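Local coordinates for long form D7clu1 salivary protein (Culex quinquefasciatus, PDB 6V4C), which binds and sequesters adenine nucleotides, ADP and ATP most tightly, to block platelet aggregation while the mosquito feeds on blood, at residues A[150-163]-A[177-191]. Numbering follows the deposited sequence.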
ATOM      1  N   ILE A 150       0.983 -10.480   2.436  1.00 33.53           N
ATOM      2  CA  ILE A 150       0.795 -10.543   0.989  1.00 32.94           C
ATOM      3  C   ILE A 150       1.351 -11.850   0.433  1.00 31.71           C
ATOM      4  O   ILE A 150       0.770 -12.450  -0.481  1.00 31.95           O
ATOM      5  CB  ILE A 150       1.395  -9.298   0.305  1.00 31.29           C
ATOM      6  CG1 ILE A 150       1.203  -9.358  -1.213  1.00 35.92           C
ATOM      7  CG2 ILE A 150       2.873  -9.155   0.644  1.00 32.11           C
ATOM      8  CD1 ILE A 150      -0.244  -9.320  -1.658  1.00 34.06           C
ATOM      9  N   PHE A 151       2.463 -12.330   0.998  1.00 32.88           N
ATOM     10  CA  PHE A 151       3.054 -13.574   0.517  1.00 34.96           C
ATOM     11  C   PHE A 151       2.184 -14.775   0.864  1.00 33.20           C
ATOM     12  O   PHE A 151       2.023 -15.688   0.047  1.00 32.83           O
ATOM     13  CB  PHE A 151       4.469 -13.743   1.076  1.00 35.24           C
ATOM     14  CG  PHE A 151       5.411 -12.654   0.656  1.00 36.02           C
ATOM     15  CD1 PHE A 151       6.020 -12.690  -0.585  1.00 41.60           C
ATOM     16  CD2 PHE A 151       5.671 -11.586   1.495  1.00 39.89           C
ATOM     17  CE1 PHE A 151       6.879 -11.682  -0.980  1.00 43.49           C
ATOM     18  CE2 PHE A 151       6.535 -10.574   1.105  1.00 42.30           C
ATOM     19  CZ  PHE A 151       7.135 -10.623  -0.133  1.00 40.23           C
ATOM     20  N   ARG A 152       1.617 -14.792   2.072  1.00 34.10           N
ATOM     21  CA  ARG A 152       0.725 -15.882   2.451  1.00 33.47           C
ATOM     22  C   ARG A 152      -0.576 -15.816   1.662  1.00 34.57           C
ATOM     23  O   ARG A 152      -1.095 -16.847   1.219  1.00 32.81           O
ATOM     24  CB  ARG A 152       0.465 -15.834   3.958  1.00 33.62           C
ATOM     25  CG  ARG A 152      -0.527 -16.869   4.471  1.00 33.83           C
ATOM     26  CD  ARG A 152      -0.056 -18.286   4.199  1.00 34.42           C
ATOM     27  NE  ARG A 152      -1.012 -19.268   4.710  1.00 34.89           N
ATOM     28  CZ  ARG A 152      -0.982 -20.564   4.418  1.00 34.81           C
ATOM     29  NH1 ARG A 152      -0.045 -21.045   3.613  1.00 33.65           N
ATOM     30  NH2 ARG A 152      -1.897 -21.379   4.927  1.00 36.29           N
ATOM     31  N   PHE A 153      -1.105 -14.606   1.462  1.00 34.56           N
ATOM     32  CA  PHE A 153      -2.313 -14.448   0.663  1.00 31.94           C
ATOM     33  C   PHE A 153      -2.106 -14.961  -0.758  1.00 35.26           C
ATOM     34  O   PHE A 153      -2.974 -15.647  -1.312  1.00 35.33           O
ATOM     35  CB  PHE A 153      -2.747 -12.982   0.657  1.00 34.01           C
ATOM     36  CG  PHE A 153      -4.007 -12.735  -0.114  1.00 35.45           C
ATOM     37  CD1 PHE A 153      -5.241 -13.031   0.443  1.00 36.01           C
ATOM     38  CD2 PHE A 153      -3.961 -12.211  -1.396  1.00 36.60           C
ATOM     39  CE1 PHE A 153      -6.407 -12.809  -0.266  1.00 38.74           C
ATOM     40  CE2 PHE A 153      -5.121 -11.987  -2.107  1.00 38.73           C
ATOM     41  CZ  PHE A 153      -6.345 -12.287  -1.541  1.00 38.92           C
ATOM     42  N   CYS A 154      -0.955 -14.647  -1.362  1.00 35.14           N
ATOM     43  CA  CYS A 154      -0.656 -15.149  -2.702  1.00 36.94           C
ATOM     44  C   CYS A 154      -0.307 -16.634  -2.676  1.00 36.00           C
ATOM     45  O   CYS A 154      -0.685 -17.381  -3.585  1.00 37.04           O
ATOM     46  CB  CYS A 154       0.498 -14.359  -3.321  1.00 35.66           C
ATOM     47  SG  CYS A 154       0.144 -12.623  -3.705  1.00 38.87           S
ATOM     48  N   GLY A 155       0.419 -17.076  -1.646  1.00 35.56           N
ATOM     49  CA  GLY A 155       0.867 -18.460  -1.610  1.00 36.15           C
ATOM     50  C   GLY A 155      -0.277 -19.451  -1.534  1.00 37.33           C
ATOM     51  O   GLY A 155      -0.217 -20.532  -2.128  1.00 39.22           O
ATOM     52  N   LYS A 156      -1.340 -19.097  -0.809  1.00 38.03           N
ATOM     53  CA  LYS A 156      -2.488 -19.988  -0.686  1.00 42.86           C
ATOM     54  C   LYS A 156      -3.208 -20.191  -2.011  1.00 44.11           C
ATOM     55  O   LYS A 156      -3.966 -21.157  -2.150  1.00 43.06           O
ATOM     56  CB  LYS A 156      -3.464 -19.452   0.365  1.00 40.39           C
ATOM     57  CG  LYS A 156      -2.939 -19.510   1.787  1.00 38.03           C
ATOM     58  CD  LYS A 156      -3.854 -18.768   2.746  1.00 39.86           C
ATOM     59  CE  LYS A 156      -5.243 -19.386   2.786  1.00 44.09           C
ATOM     60  NZ  LYS A 156      -6.150 -18.645   3.713  1.00 47.70           N
ATOM     61  N   GLN A 157      -2.988 -19.308  -2.987  1.00 40.20           N
ATOM     62  CA  GLN A 157      -3.655 -19.448  -4.275  1.00 41.54           C
ATOM     63  C   GLN A 157      -2.942 -20.437  -5.183  1.00 40.63           C
ATOM     64  O   GLN A 157      -3.577 -21.038  -6.057  1.00 44.10           O
ATOM     65  CB  GLN A 157      -3.737 -18.092  -4.976  1.00 40.99           C
ATOM     66  CG  GLN A 157      -4.428 -17.001  -4.178  1.00 41.77           C
ATOM     67  CD  GLN A 157      -4.406 -15.666  -4.898  1.00 43.80           C
ATOM     68  OE1 GLN A 157      -4.618 -15.596  -6.108  1.00 45.08           O
ATOM     69  NE2 GLN A 157      -4.133 -14.599  -4.158  1.00 43.12           N
ATOM     70  N   PHE A 158      -1.634 -20.621  -4.997  1.00 40.24           N
ATOM     71  CA  PHE A 158      -0.828 -21.393  -5.929  1.00 39.44           C
ATOM     72  C   PHE A 158      -0.160 -22.619  -5.331  1.00 41.52           C
ATOM     73  O   PHE A 158       0.220 -23.517  -6.090  1.00 44.51           O
ATOM     74  CB  PHE A 158       0.251 -20.506  -6.572  1.00 39.75           C
ATOM     75  CG  PHE A 158      -0.288 -19.226  -7.146  1.00 41.22           C
ATOM     76  CD1 PHE A 158      -1.183 -19.249  -8.203  1.00 44.47           C
ATOM     77  CD2 PHE A 158       0.093 -18.003  -6.625  1.00 39.81           C
ATOM     78  CE1 PHE A 158      -1.688 -18.074  -8.732  1.00 44.17           C
ATOM     79  CE2 PHE A 158      -0.405 -16.824  -7.150  1.00 41.45           C
ATOM     80  CZ  PHE A 158      -1.296 -16.860  -8.205  1.00 43.59           C
ATOM     81  N   TYR A 159      -0.010 -22.694  -4.010  1.00 41.06           N
ATOM     82  CA  TYR A 159       0.716 -23.786  -3.384  1.00 40.53           C
ATOM     83  C   TYR A 159      -0.144 -24.466  -2.331  1.00 37.65           C
ATOM     84  O   TYR A 159      -0.938 -23.824  -1.636  1.00 40.16           O
ATOM     85  CB  TYR A 159       1.995 -23.291  -2.702  1.00 38.95           C
ATOM     86  CG  TYR A 159       3.030 -22.736  -3.646  1.00 38.94           C
ATOM     87  CD1 TYR A 159       3.817 -23.582  -4.417  1.00 42.37           C
ATOM     88  CD2 TYR A 159       3.227 -21.369  -3.762  1.00 37.25           C
ATOM     89  CE1 TYR A 159       4.769 -23.079  -5.281  1.00 41.95           C
ATOM     90  CE2 TYR A 159       4.176 -20.855  -4.623  1.00 40.15           C
ATOM     91  CZ  TYR A 159       4.945 -21.715  -5.381  1.00 40.95           C
ATOM     92  OH  TYR A 159       5.891 -21.207  -6.242  1.00 41.45           O
ATOM     93  N   GLN A 160       0.029 -25.780  -2.217  1.00 42.80           N
ATOM     94  CA  GLN A 160      -0.493 -26.510  -1.074  1.00 44.33           C
ATOM     95  C   GLN A 160       0.435 -26.305   0.112  1.00 43.34           C
ATOM     96  O   GLN A 160       1.659 -26.268  -0.041  1.00 45.16           O
ATOM     97  CB  GLN A 160      -0.577 -28.002  -1.387  1.00 49.52           C
ATOM     98  CG  GLN A 160      -1.652 -28.370  -2.387  1.00 58.06           C
ATOM     99  CD  GLN A 160      -2.021 -29.839  -2.318  1.00 68.87           C
ATOM    100  OE1 GLN A 160      -1.881 -30.574  -3.295  1.00 68.94           O
ATOM    101  NE2 GLN A 160      -2.495 -30.275  -1.154  1.00 72.03           N
ATOM    102  N   ASP A 161      -0.157 -26.160   1.295  1.00 48.83           N
ATOM    103  CA  ASP A 161       0.628 -25.996   2.509  1.00 48.56           C
ATOM    104  C   ASP A 161       1.605 -27.153   2.660  1.00 51.28           C
ATOM    105  O   ASP A 161       1.231 -28.320   2.530  1.00 49.90           O
ATOM    106  CB  ASP A 161      -0.302 -25.941   3.723  1.00 47.14           C
ATOM    107  CG  ASP A 161      -1.092 -24.649   3.795  1.00 49.85           C
ATOM    108  OD1 ASP A 161      -0.970 -23.822   2.867  1.00 51.60           O
ATOM    109  OD2 ASP A 161      -1.830 -24.457   4.784  1.00 49.25           O
ATOM    110  N   GLY A 162       2.867 -26.818   2.904  1.00 41.71           N
ATOM    111  CA  GLY A 162       3.883 -27.810   3.169  1.00 40.72           C
ATOM    112  C   GLY A 162       4.490 -28.477   1.957  1.00 42.81           C
ATOM    113  O   GLY A 162       5.381 -29.319   2.124  1.00 44.98           O
ATOM    114  N   GLU A 163       4.050 -28.145   0.746  1.00 41.98           N
ATOM    115  CA  GLU A 163       4.640 -28.775  -0.427  1.00 44.84           C
ATOM    116  C   GLU A 163       6.055 -28.251  -0.656  1.00 46.21           C
ATOM    117  O   GLU A 163       6.388 -27.116  -0.302  1.00 45.53           O
ATOM    118  CB  GLU A 163       3.762 -28.584  -1.666  1.00 46.02           C
ATOM    119  CG  GLU A 163       3.933 -27.266  -2.401  1.00 44.38           C
ATOM    120  CD  GLU A 163       3.226 -27.266  -3.746  1.00 46.07           C
ATOM    121  OE1 GLU A 163       3.841 -27.688  -4.750  1.00 50.78           O
ATOM    122  OE2 GLU A 163       2.047 -26.858  -3.798  1.00 42.45           O
ATOM    123  N   ASP A 177      10.217 -23.793  -9.794  1.00 60.62           N
ATOM    124  CA  ASP A 177       9.040 -24.526 -10.226  1.00 59.10           C
ATOM    125  C   ASP A 177       8.103 -23.613 -11.017  1.00 59.78           C
ATOM    126  O   ASP A 177       8.150 -22.389 -10.882  1.00 58.66           O
ATOM    127  CB  ASP A 177       8.324 -25.136  -9.021  1.00 57.52           C
ATOM    128  CG  ASP A 177       7.419 -24.148  -8.315  1.00 57.74           C
ATOM    129  OD1 ASP A 177       7.934 -23.217  -7.658  1.00 56.29           O
ATOM    130  OD2 ASP A 177       6.185 -24.304  -8.424  1.00 56.96           O
ATOM    131  N   PRO A 178       7.243 -24.192 -11.865  1.00 60.78           N
ATOM    132  CA  PRO A 178       6.421 -23.356 -12.757  1.00 61.22           C
ATOM    133  C   PRO A 178       5.395 -22.483 -12.051  1.00 56.99           C
ATOM    134  O   PRO A 178       4.980 -21.469 -12.621  1.00 58.53           O
ATOM    135  CB  PRO A 178       5.746 -24.381 -13.680  1.00 62.79           C
ATOM    136  CG  PRO A 178       5.769 -25.658 -12.904  1.00 66.24           C
ATOM    137  CD  PRO A 178       7.059 -25.627 -12.141  1.00 62.61           C
ATOM    138  N   LYS A 179       4.969 -22.845 -10.835  0.54 49.86           N
ATOM    139  CA  LYS A 179       3.990 -22.039 -10.115  0.54 48.74           C
ATOM    140  C   LYS A 179       4.566 -20.714  -9.632  0.54 47.16           C
ATOM    141  O   LYS A 179       3.797 -19.796  -9.328  0.54 45.29           O
ATOM    142  CB  LYS A 179       3.444 -22.809  -8.911  0.54 48.12           C
ATOM    143  CG  LYS A 179       2.650 -24.057  -9.246  0.54 49.58           C
ATOM    144  CD  LYS A 179       2.488 -24.916  -7.999  0.54 50.26           C
ATOM    145  CE  LYS A 179       1.368 -25.930  -8.148  0.54 51.30           C
ATOM    146  NZ  LYS A 179       1.211 -26.740  -6.908  0.54 50.83           N
ATOM    147  N   PHE A 180       5.893 -20.595  -9.548  1.00 45.54           N
ATOM    148  CA  PHE A 180       6.495 -19.375  -9.019  1.00 43.50           C
ATOM    149  C   PHE A 180       6.314 -18.181  -9.947  1.00 42.94           C
ATOM    150  O   PHE A 180       6.423 -17.036  -9.493  1.00 38.66           O
ATOM    151  CB  PHE A 180       7.975 -19.587  -8.693  1.00 41.36           C
ATOM    152  CG  PHE A 180       8.579 -18.469  -7.885  1.00 40.43           C
ATOM    153  CD1 PHE A 180       8.335 -18.372  -6.524  1.00 37.98           C
ATOM    154  CD2 PHE A 180       9.378 -17.511  -8.489  1.00 41.09           C
ATOM    155  CE1 PHE A 180       8.883 -17.343  -5.776  1.00 37.92           C
ATOM    156  CE2 PHE A 180       9.931 -16.477  -7.746  1.00 40.67           C
ATOM    157  CZ  PHE A 180       9.682 -16.394  -6.388  1.00 37.60           C
ATOM    158  N   ILE A 181       6.038 -18.413 -11.232  1.00 42.82           N
ATOM    159  CA  ILE A 181       5.750 -17.297 -12.128  1.00 43.37           C
ATOM    160  C   ILE A 181       4.465 -16.595 -11.704  1.00 40.20           C
ATOM    161  O   ILE A 181       4.408 -15.363 -11.618  1.00 41.99           O
ATOM    162  CB  ILE A 181       5.712 -17.772 -13.592  1.00 45.51           C
ATOM    163  CG1 ILE A 181       7.107 -18.231 -14.030  1.00 45.07           C
ATOM    164  CG2 ILE A 181       5.206 -16.666 -14.497  1.00 46.74           C
ATOM    165  CD1 ILE A 181       7.182 -18.693 -15.469  1.00 49.68           C
ATOM    166  N   LYS A 182       3.420 -17.370 -11.406  1.00 45.45           N
ATOM    167  CA  LYS A 182       2.175 -16.777 -10.926  1.00 45.37           C
ATOM    168  C   LYS A 182       2.349 -16.178  -9.537  1.00 41.53           C
ATOM    169  O   LYS A 182       1.799 -15.109  -9.242  1.00 39.83           O
ATOM    170  CB  LYS A 182       1.067 -17.828 -10.888  1.00 47.62           C
ATOM    171  CG  LYS A 182       0.659 -18.405 -12.229  1.00 50.38           C
ATOM    172  CD  LYS A 182      -0.489 -19.389 -12.035  1.00 53.74           C
ATOM    173  CE  LYS A 182      -0.701 -20.279 -13.247  1.00 59.57           C
ATOM    174  NZ  LYS A 182      -1.715 -21.333 -12.955  1.00 57.43           N
ATOM    175  N   HIS A 183       3.099 -16.858  -8.669  1.00 40.69           N
ATOM    176  CA  HIS A 183       3.238 -16.406  -7.288  1.00 39.48           C
ATOM    177  C   HIS A 183       4.025 -15.104  -7.211  1.00 39.72           C
ATOM    178  O   HIS A 183       3.618 -14.163  -6.520  1.00 39.16           O
ATOM    179  CB  HIS A 183       3.898 -17.499  -6.443  1.00 39.43           C
ATOM    180  CG  HIS A 183       3.996 -17.161  -4.988  1.00 37.21           C
ATOM    181  ND1 HIS A 183       5.201 -16.957  -4.351  1.00 40.27           N
ATOM    182  CD2 HIS A 183       3.040 -16.990  -4.044  1.00 36.31           C
ATOM    183  CE1 HIS A 183       4.985 -16.676  -3.079  1.00 36.84           C
ATOM    184  NE2 HIS A 183       3.680 -16.688  -2.867  1.00 36.02           N
ATOM    185  N   SER A 184       5.155 -15.029  -7.919  1.00 35.71           N
ATOM    186  CA  SER A 184       5.957 -13.811  -7.891  1.00 36.44           C
ATOM    187  C   SER A 184       5.267 -12.658  -8.610  1.00 36.95           C
ATOM    188  O   SER A 184       5.489 -11.494  -8.258  1.00 37.17           O
ATOM    189  CB  SER A 184       7.360 -14.068  -8.445  1.00 37.17           C
ATOM    190  OG  SER A 184       7.305 -14.619  -9.750  1.00 38.72           O
ATOM    191  N   ASN A 185       4.429 -12.948  -9.607  1.00 38.40           N
ATOM    192  CA  ASN A 185       3.603 -11.892 -10.183  1.00 37.36           C
ATOM    193  C   ASN A 185       2.636 -11.333  -9.144  1.00 41.19           C
ATOM    194  O   ASN A 185       2.457 -10.113  -9.037  1.00 36.94           O
ATOM    195  CB  ASN A 185       2.846 -12.418 -11.404  1.00 38.73           C
ATOM    196  CG  ASN A 185       1.919 -11.378 -12.007  1.00 40.34           C
ATOM    197  OD1 ASN A 185       2.370 -10.415 -12.630  1.00 42.92           O
ATOM    198  ND2 ASN A 185       0.618 -11.572 -11.835  1.00 42.96           N
ATOM    199  N   CYS A 186       2.017 -12.216  -8.360  1.00 39.90           N
ATOM    200  CA  CYS A 186       1.082 -11.778  -7.330  1.00 37.44           C
ATOM    201  C   CYS A 186       1.785 -10.958  -6.254  1.00 38.99           C
ATOM    202  O   CYS A 186       1.278  -9.910  -5.834  1.00 38.60           O
ATOM    203  CB  CYS A 186       0.392 -13.004  -6.728  1.00 39.04           C
ATOM    204  SG  CYS A 186      -0.878 -12.693  -5.466  1.00 46.76           S
ATOM    205  N   THR A 187       2.963 -11.402  -5.807  1.00 34.20           N
ATOM    206  CA  THR A 187       3.620 -10.738  -4.685  1.00 34.88           C
ATOM    207  C   THR A 187       4.323  -9.452  -5.112  1.00 33.29           C
ATOM    208  O   THR A 187       4.293  -8.456  -4.381  1.00 34.12           O
ATOM    209  CB  THR A 187       4.589 -11.695  -3.982  1.00 33.54           C
ATOM    210  OG1 THR A 187       5.579 -12.153  -4.909  1.00 34.27           O
ATOM    211  CG2 THR A 187       3.837 -12.902  -3.421  1.00 31.57           C
ATOM    212  N   THR A 188       4.966  -9.457  -6.284  1.00 33.65           N
ATOM    213  CA  THR A 188       5.604  -8.240  -6.780  1.00 34.47           C
ATOM    214  C   THR A 188       4.575  -7.138  -7.010  1.00 35.38           C
ATOM    215  O   THR A 188       4.832  -5.963  -6.718  1.00 35.73           O
ATOM    216  CB  THR A 188       6.381  -8.544  -8.066  1.00 37.04           C
ATOM    217  OG1 THR A 188       7.293  -9.623  -7.828  1.00 37.68           O
ATOM    218  CG2 THR A 188       7.169  -7.334  -8.522  1.00 38.52           C
ATOM    219  N   ARG A 189       3.397  -7.497  -7.525  1.00 34.82           N
ATOM    220  CA  ARG A 189       2.327  -6.513  -7.661  1.00 37.88           C
ATOM    221  C   ARG A 189       1.752  -6.130  -6.300  1.00 37.81           C
ATOM    222  O   ARG A 189       1.432  -4.959  -6.063  1.00 35.82           O
ATOM    223  CB  ARG A 189       1.233  -7.035  -8.594  1.00 36.95           C
ATOM    224  CG  ARG A 189       1.663  -7.143 -10.056  1.00 40.38           C
ATOM    225  CD  ARG A 189       0.583  -7.788 -10.915  1.00 39.68           C
ATOM    226  NE  ARG A 189       0.913  -7.742 -12.340  1.00 42.71           N
ATOM    227  CZ  ARG A 189       0.541  -6.768 -13.166  1.00 42.99           C
ATOM    228  NH1 ARG A 189      -0.178  -5.749 -12.717  1.00 42.79           N
ATOM    229  NH2 ARG A 189       0.889  -6.810 -14.445  1.00 45.80           N
ATOM    230  N   GLY A 190       1.619  -7.102  -5.394  1.00 37.32           N
ATOM    231  CA  GLY A 190       1.100  -6.799  -4.069  1.00 34.74           C
ATOM    232  C   GLY A 190       2.015  -5.891  -3.270  1.00 35.94           C
ATOM    233  O   GLY A 190       1.550  -5.044  -2.503  1.00 37.91           O
ATOM    234  N   MET A 191       3.330  -6.056  -3.436  1.00 36.34           N
ATOM    235  CA  MET A 191       4.311  -5.168  -2.824  1.00 38.82           C
ATOM    236  C   MET A 191       4.403  -3.821  -3.523  1.00 39.10           C
ATOM    237  O   MET A 191       5.102  -2.933  -3.026  1.00 37.24           O
ATOM    238  CB  MET A 191       5.703  -5.806  -2.857  1.00 39.45           C
ATOM    239  CG  MET A 191       5.897  -7.006  -1.944  1.00 38.50           C
ATOM    240  SD  MET A 191       7.628  -7.531  -1.908  1.00 39.01           S
ATOM    241  CE  MET A 191       7.840  -8.171  -3.569  1.00 38.67           C
TER
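C154 and C186 join helix 150-158 to helix 179-190 through a disulfide, SG to SG 2.0 Å. The helices run nearly antiparallel, at 153°, with a closest axis approach of 9.1 Å. Beside the disulfide, the H183 side chain is a knob among F151, C154, G155 and F158. Its CG lies anti to the backbone N (chi1 -176°), which carries the imidazole across to helix 150-158. There NE2 gives F151 O a weak but nearly straight hydrogen bond, 3.5 Å long. Y159 CE2 comes edge-on over one imidazole face, with the ring planes at 77°; T187 CG2 covers the opposite face. The F158 ring takes K182 CB over one face, 3.7 Å from its centroid, a CH-pi contact. Q157 CB covers the other face, and C186 CB lies at the ring edge. At the G190 end, I150 CD1 packs on G190 CA at 3.7 Å. F151 CZ meets M191 SD there in an oblique Met-aromatic contact. At the far end, in one of its two modelled conformers, K179 NZ makes a salt bridge with E163 OE2 at 3.2 Å, its hydrogen bond weak. The same oxygen accepts from Q160 N through its anti lone pair, a bond that would hold the carboxylate in place. Further out, V169 of helix 164-172 packs on Y159 and H183, and L256 of helix 249-263 on F151 and M191. A disulfide-stapled helix pair of this kind is characteristic of the all-helical PBP/GOBP (odorant-binding protein) fold.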